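Local coordinates for protein endosialidase (Enterobacteria phage phi92, PDB 4HIZ) that cleaves both alpha-2,8 and alpha-2,9 linkages inside sialic acid polymers, probably letting the phage degrade the polysialic acid capsule of its bacterial host, at residues 207-219 and 229-243. Sequence-based numbering, arbitrary orientation.
Sequences KHGLKVGDAVNFS and NMTVASVINKDTFTV. With SIA (N-acetyl-alpha-neuraminic acid), chain D; EDO (1,2-ethanediol), chain K.
His208 and Phe241 form an edge-to-face pair: the Phe241 edge points at the His208 face, with centroids 5.2 Å apart and planes at 64°. An ethanediol lies over the opposite imidazole face. Two bonds fix the ring's rotation: ND1 accepts from Leu210 N near the ring plane (14° out of it), while NE2 donates to Asn237 O at 3.2 Å, a bond tilted from that plane. Leu210 sets CD1 over a face of Phe241, 3.7 Å from its centroid, a CH-pi contact.

At the turn Asn237-Thr240, Lys207 N meets the anti lone pair of Asp239 OD1 at 2.9 Å. In the modelled conformer, bent at chi2 and chi4, Lys207 NZ also reaches the syn lone pair of Asp239 OD1 at 2.7 Å, a salt bridge less certain because the side chain has an alternate position.

Beside the connection between strands 215-219 and 230-237, Met230 SD approaches Phe218 obliquely, 3.7 Å from CD2, in a Met-aromatic contact. Asn217 ND2 donates to Asn229 OD1 at 2.8 Å, while Asn217 OD1 accepts from Gly500 N of a second subunit. Ser219 OG accepts from sialic acid N5 at 2.9 Å, placing this end in a glycan pocket.

The two strands form an antiparallel beta hairpin of the catalytic beta-propeller family region, Val216 and Met230 bonding N to O both ways; their directions, 118° apart, show strong twist. Strand 261-264 flanks 215-219 opposite 230-237, its Phe262 packing on Leu210, Val216 and Phe241, while strand 200-204 adjoins 240-244.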
loop_
_atom_site.group_PDB
_atom_site.type_symbol
_atom_site.label_atom_id
_atom_site.label_comp_id
_atom_site.label_asym_id
_atom_site.label_seq_id
_atom_site.Cartn_x
_atom_site.Cartn_y
_atom_site.Cartn_z
ATOM N N LYS A 207 -35.980 -20.179 3.587
ATOM C CA LYS A 207 -35.759 -18.800 4.020
ATOM C C LYS A 207 -34.789 -18.069 3.095
ATOM O O LYS A 207 -33.826 -17.442 3.520
ATOM C CB LYS A 207 -35.308 -18.756 5.487
ATOM C CG LYS A 207 -36.264 -19.478 6.444
ATOM C CD LYS A 207 -37.745 -19.151 6.143
ATOM C CE LYS A 207 -38.703 -19.971 7.007
ATOM N NZ LYS A 207 -38.788 -21.414 6.604
ATOM N N HIS A 208 -35.067 -18.140 1.801
ATOM C CA HIS A 208 -34.118 -17.622 0.808
ATOM C C HIS A 208 -33.974 -16.088 0.821
ATOM O O HIS A 208 -32.917 -15.548 0.447
ATOM C CB HIS A 208 -34.488 -18.147 -0.592
ATOM C CG HIS A 208 -35.903 -17.862 -0.985
ATOM N ND1 HIS A 208 -36.317 -16.613 -1.410
ATOM C CD2 HIS A 208 -37.007 -18.659 -1.012
ATOM C CE1 HIS A 208 -37.615 -16.656 -1.683
ATOM N NE2 HIS A 208 -38.054 -17.882 -1.444
ATOM N N GLY A 209 -35.026 -15.381 1.227
ATOM C CA GLY A 209 -34.982 -13.930 1.298
ATOM C C GLY A 209 -34.916 -13.242 -0.046
ATOM O O GLY A 209 -34.651 -12.051 -0.111
ATOM N N LEU A 210 -35.151 -13.974 -1.131
ATOM C CA LEU A 210 -35.048 -13.381 -2.468
ATOM C C LEU A 210 -36.348 -12.676 -2.905
ATOM O O LEU A 210 -37.441 -13.017 -2.441
ATOM C CB LEU A 210 -34.683 -14.453 -3.511
ATOM C CG LEU A 210 -33.444 -15.279 -3.171
ATOM C CD1 LEU A 210 -33.326 -16.525 -4.077
ATOM C CD2 LEU A 210 -32.226 -14.404 -3.316
ATOM N N LYS A 211 -36.196 -11.715 -3.804
ATOM C CA LYS A 211 -37.304 -11.033 -4.452
ATOM C C LYS A 211 -37.169 -11.181 -5.950
ATOM O O LYS A 211 -36.086 -11.499 -6.460
ATOM C CB LYS A 211 -37.313 -9.551 -4.076
ATOM C CG LYS A 211 -37.660 -9.308 -2.604
ATOM C CD LYS A 211 -37.509 -7.844 -2.227
ATOM C CE LYS A 211 -38.126 -7.581 -0.836
ATOM N NZ LYS A 211 -39.597 -7.201 -0.895
ATOM N N VAL A 212 -38.275 -10.993 -6.662
ATOM C CA VAL A 212 -38.220 -11.003 -8.114
ATOM C C VAL A 212 -37.151 -10.031 -8.636
ATOM O O VAL A 212 -37.069 -8.859 -8.190
ATOM C CB VAL A 212 -39.586 -10.612 -8.696
ATOM C CG1 VAL A 212 -39.491 -10.462 -10.208
ATOM C CG2 VAL A 212 -40.629 -11.665 -8.319
ATOM N N GLY A 213 -36.338 -10.517 -9.573
ATOM C CA GLY A 213 -35.284 -9.712 -10.158
ATOM C C GLY A 213 -33.947 -9.922 -9.478
ATOM O O GLY A 213 -32.904 -9.508 -10.031
ATOM N N ASP A 214 -33.942 -10.548 -8.300
ATOM C CA ASP A 214 -32.641 -10.786 -7.612
ATOM C C ASP A 214 -31.782 -11.753 -8.420
ATOM O O ASP A 214 -32.288 -12.637 -9.115
ATOM C CB ASP A 214 -32.843 -11.264 -6.168
ATOM C CG ASP A 214 -33.237 -10.133 -5.239
ATOM O OD1 ASP A 214 -33.094 -8.950 -5.644
ATOM O OD2 ASP A 214 -33.667 -10.414 -4.093
ATOM N N ALA A 215 -30.471 -11.557 -8.331
ATOM C CA ALA A 215 -29.493 -12.285 -9.138
ATOM C C ALA A 215 -28.920 -13.439 -8.345
ATOM O O ALA A 215 -28.520 -13.251 -7.183
ATOM C CB ALA A 215 -28.363 -11.317 -9.510
ATOM N N VAL A 216 -28.865 -14.624 -8.962
ATOM C CA VAL A 216 -28.421 -15.839 -8.260
ATOM C C VAL A 216 -27.513 -16.662 -9.155
ATOM O O VAL A 216 -27.330 -16.325 -10.324
ATOM C CB VAL A 216 -29.628 -16.695 -7.783
ATOM C CG1 VAL A 216 -30.544 -15.860 -6.876
ATOM C CG2 VAL A 216 -30.398 -17.245 -8.989
ATOM N N ASN A 217 -26.923 -17.724 -8.608
ATOM C CA ASN A 217 -26.041 -18.562 -9.405
ATOM C C ASN A 217 -26.167 -19.998 -8.930
ATOM O O ASN A 217 -26.245 -20.252 -7.718
ATOM C CB ASN A 217 -24.592 -18.069 -9.226
ATOM C CG ASN A 217 -23.581 -18.959 -9.904
ATOM O OD1 ASN A 217 -23.014 -19.843 -9.273
ATOM N ND2 ASN A 217 -23.305 -18.695 -11.182
ATOM N N PHE A 218 -26.201 -20.928 -9.883
ATOM C CA PHE A 218 -26.316 -22.348 -9.595
ATOM C C PHE A 218 -25.138 -23.141 -10.115
ATOM O O PHE A 218 -24.592 -22.823 -11.179
ATOM C CB PHE A 218 -27.540 -22.896 -10.350
ATOM C CG PHE A 218 -28.845 -22.371 -9.855
ATOM C CD1 PHE A 218 -29.543 -23.059 -8.861
ATOM C CD2 PHE A 218 -29.427 -21.248 -10.434
ATOM C CE1 PHE A 218 -30.789 -22.605 -8.389
ATOM C CE2 PHE A 218 -30.695 -20.770 -9.986
ATOM C CZ PHE A 218 -31.379 -21.449 -8.954
ATOM N N SER A 219 -24.765 -24.203 -9.402
ATOM C CA SER A 219 -23.751 -25.120 -9.936
ATOM C C SER A 219 -24.108 -26.548 -9.549
ATOM O O SER A 219 -24.618 -26.791 -8.429
ATOM C CB SER A 219 -22.347 -24.764 -9.396
ATOM O OG SER A 219 -21.369 -25.507 -10.099
ATOM N N ASN A 229 -25.466 -18.225 -13.925
ATOM C CA ASN A 229 -26.121 -17.012 -13.462
ATOM C C ASN A 229 -27.558 -16.971 -13.945
ATOM O O ASN A 229 -27.819 -17.128 -15.150
ATOM C CB ASN A 229 -25.380 -15.796 -14.022
ATOM C CG ASN A 229 -24.105 -15.497 -13.284
ATOM O OD1 ASN A 229 -23.797 -16.108 -12.270
ATOM N ND2 ASN A 229 -23.353 -14.537 -13.793
ATOM N N MET A 230 -28.486 -16.763 -13.020
ATOM C CA MET A 230 -29.916 -16.670 -13.367
ATOM C C MET A 230 -30.550 -15.565 -12.540
ATOM O O MET A 230 -29.882 -14.964 -11.687
ATOM C CB MET A 230 -30.623 -18.014 -13.106
ATOM C CG MET A 230 -29.954 -19.183 -13.901
ATOM S SD MET A 230 -30.912 -20.700 -13.794
ATOM C CE MET A 230 -32.168 -20.460 -15.079
ATOM N N THR A 231 -31.833 -15.289 -12.792
ATOM C CA THR A 231 -32.564 -14.219 -12.106
ATOM C C THR A 231 -33.830 -14.819 -11.515
ATOM O O THR A 231 -34.418 -15.721 -12.105
ATOM C CB THR A 231 -32.926 -13.093 -13.116
ATOM O OG1 THR A 231 -31.695 -12.498 -13.599
ATOM C CG2 THR A 231 -33.713 -12.038 -12.451
ATOM N N VAL A 232 -34.249 -14.341 -10.349
ATOM C CA VAL A 232 -35.478 -14.826 -9.747
ATOM C C VAL A 232 -36.674 -14.328 -10.553
ATOM O O VAL A 232 -36.869 -13.123 -10.737
ATOM C CB VAL A 232 -35.588 -14.380 -8.279
ATOM C CG1 VAL A 232 -36.991 -14.705 -7.700
ATOM C CG2 VAL A 232 -34.418 -15.000 -7.447
ATOM N N ALA A 233 -37.494 -15.270 -11.010
ATOM C CA ALA A 233 -38.690 -14.967 -11.824
ATOM C C ALA A 233 -39.960 -14.773 -10.997
ATOM O O ALA A 233 -40.826 -13.926 -11.323
ATOM C CB ALA A 233 -38.901 -16.067 -12.838
ATOM N N SER A 234 -40.098 -15.538 -9.924
ATOM C CA SER A 234 -41.260 -15.350 -9.035
ATOM C C SER A 234 -40.889 -15.890 -7.679
ATOM O O SER A 234 -39.926 -16.677 -7.560
ATOM C CB SER A 234 -42.509 -16.103 -9.548
ATOM O OG SER A 234 -42.394 -17.497 -9.326
ATOM N N VAL A 235 -41.630 -15.448 -6.660
ATOM C CA VAL A 235 -41.495 -15.983 -5.320
ATOM C C VAL A 235 -42.823 -16.610 -4.927
ATOM O O VAL A 235 -43.876 -15.968 -4.975
ATOM C CB VAL A 235 -41.082 -14.899 -4.305
ATOM C CG1 VAL A 235 -40.992 -15.491 -2.899
ATOM C CG2 VAL A 235 -39.724 -14.319 -4.725
ATOM N N ILE A 236 -42.759 -17.875 -4.552
ATOM C CA ILE A 236 -43.967 -18.610 -4.216
ATOM C C ILE A 236 -44.270 -18.561 -2.726
ATOM O O ILE A 236 -45.428 -18.354 -2.335
ATOM C CB ILE A 236 -43.836 -20.036 -4.701
ATOM C CG1 ILE A 236 -43.772 -20.035 -6.228
ATOM C CG2 ILE A 236 -45.022 -20.890 -4.236
ATOM C CD1 ILE A 236 -43.465 -21.410 -6.808
ATOM N N ASN A 237 -43.243 -18.730 -1.892
ATOM C CA ASN A 237 -43.448 -18.624 -0.451
ATOM C C ASN A 237 -42.089 -18.416 0.211
ATOM O O ASN A 237 -41.090 -18.242 -0.513
ATOM C CB ASN A 237 -44.278 -19.825 0.103
ATOM C CG ASN A 237 -43.589 -21.173 -0.086
ATOM O OD1 ASN A 237 -42.360 -21.285 -0.058
ATOM N ND2 ASN A 237 -44.392 -22.212 -0.276
ATOM N N LYS A 238 -42.041 -18.423 1.546
ATOM C CA LYS A 238 -40.767 -18.177 2.254
ATOM C C LYS A 238 -39.661 -19.129 1.832
ATOM O O LYS A 238 -38.490 -18.783 1.974
ATOM C CB LYS A 238 -40.926 -18.291 3.768
ATOM C CG LYS A 238 -41.937 -17.340 4.387
ATOM C CD LYS A 238 -42.112 -17.612 5.881
ATOM C CE LYS A 238 -43.114 -16.635 6.519
ATOM N NZ LYS A 238 -43.358 -16.946 7.961
ATOM N N ASP A 239 -40.027 -20.327 1.352
ATOM C CA ASP A 239 -39.020 -21.346 1.066
ATOM C C ASP A 239 -38.920 -21.741 -0.397
ATOM O O ASP A 239 -38.213 -22.709 -0.717
ATOM C CB ASP A 239 -39.269 -22.635 1.871
ATOM C CG ASP A 239 -39.313 -22.405 3.362
ATOM O OD1 ASP A 239 -38.529 -21.599 3.886
ATOM O OD2 ASP A 239 -40.154 -23.048 4.020
ATOM N N THR A 240 -39.597 -21.027 -1.281
ATOM C CA THR A 240 -39.714 -21.469 -2.672
ATOM C C THR A 240 -39.732 -20.292 -3.643
ATOM O O THR A 240 -40.461 -19.293 -3.434
ATOM C CB THR A 240 -41.066 -22.209 -2.863
ATOM O OG1 THR A 240 -41.300 -23.066 -1.740
ATOM C CG2 THR A 240 -41.054 -23.026 -4.148
ATOM N N PHE A 241 -38.972 -20.411 -4.724
ATOM C CA PHE A 241 -39.024 -19.400 -5.773
ATOM C C PHE A 241 -38.905 -20.066 -7.120
ATOM O O PHE A 241 -38.717 -21.275 -7.195
ATOM C CB PHE A 241 -37.930 -18.314 -5.583
ATOM C CG PHE A 241 -36.501 -18.828 -5.692
ATOM C CD1 PHE A 241 -35.883 -19.429 -4.597
ATOM C CD2 PHE A 241 -35.786 -18.702 -6.886
ATOM C CE1 PHE A 241 -34.557 -19.900 -4.675
ATOM C CE2 PHE A 241 -34.444 -19.168 -6.986
ATOM C CZ PHE A 241 -33.836 -19.774 -5.892
ATOM N N THR A 242 -38.992 -19.289 -8.190
ATOM C CA THR A 242 -38.771 -19.882 -9.510
ATOM C C THR A 242 -37.738 -19.089 -10.309
ATOM O O THR A 242 -37.458 -17.913 -10.027
ATOM C CB THR A 242 -40.065 -19.927 -10.364
ATOM O OG1 THR A 242 -40.457 -18.583 -10.708
ATOM C CG2 THR A 242 -41.210 -20.703 -9.623
ATOM N N VAL A 243 -37.219 -19.748 -11.334
ATOM C CA VAL A 243 -36.358 -19.122 -12.335
ATOM C C VAL A 243 -36.891 -19.553 -13.704
ATOM O O VAL A 243 -37.557 -20.612 -13.834
ATOM C CB VAL A 243 -34.844 -19.501 -12.159
ATOM C CG1 VAL A 243 -34.337 -19.017 -10.796
ATOM C CG2 VAL A 243 -34.594 -21.021 -12.304
HETATM C C1 SIA D . -23.150 -25.946 -13.687
HETATM C C2 SIA D . -22.143 -25.191 -14.555
HETATM C C3 SIA D . -22.122 -23.683 -14.231
HETATM C C4 SIA D . -21.401 -23.369 -12.924
HETATM C C5 SIA D . -20.039 -24.074 -12.851
HETATM C C6 SIA D . -20.180 -25.568 -13.162
HETATM C C7 SIA D . -18.811 -26.242 -13.285
HETATM C C8 SIA D . -18.887 -27.765 -13.481
HETATM C C9 SIA D . -20.024 -28.420 -12.716
HETATM C C10 SIA D . -18.359 -23.199 -11.265
HETATM C C11 SIA D . -17.992 -23.054 -9.813
HETATM N N5 SIA D . -19.504 -23.851 -11.505
HETATM O O1A SIA D . -24.296 -25.463 -13.609
HETATM O O1B SIA D . -22.849 -27.005 -13.084
HETATM O O4 SIA D . -21.209 -21.939 -12.813
HETATM O O6 SIA D . -20.847 -25.784 -14.410
HETATM O O7 SIA D . -18.194 -25.688 -14.457
HETATM O O8 SIA D . -19.078 -28.027 -14.870
HETATM O O9 SIA D . -21.079 -28.844 -13.605
HETATM O O10 SIA D . -17.649 -22.758 -12.171
HETATM C C1 EDO K . -39.370 -14.326 2.025
HETATM O O1 EDO K . -40.104 -15.008 3.051
HETATM C C2 EDO K . -38.591 -15.314 1.166
HETATM O O2 EDO K . -37.703 -16.148 1.941
#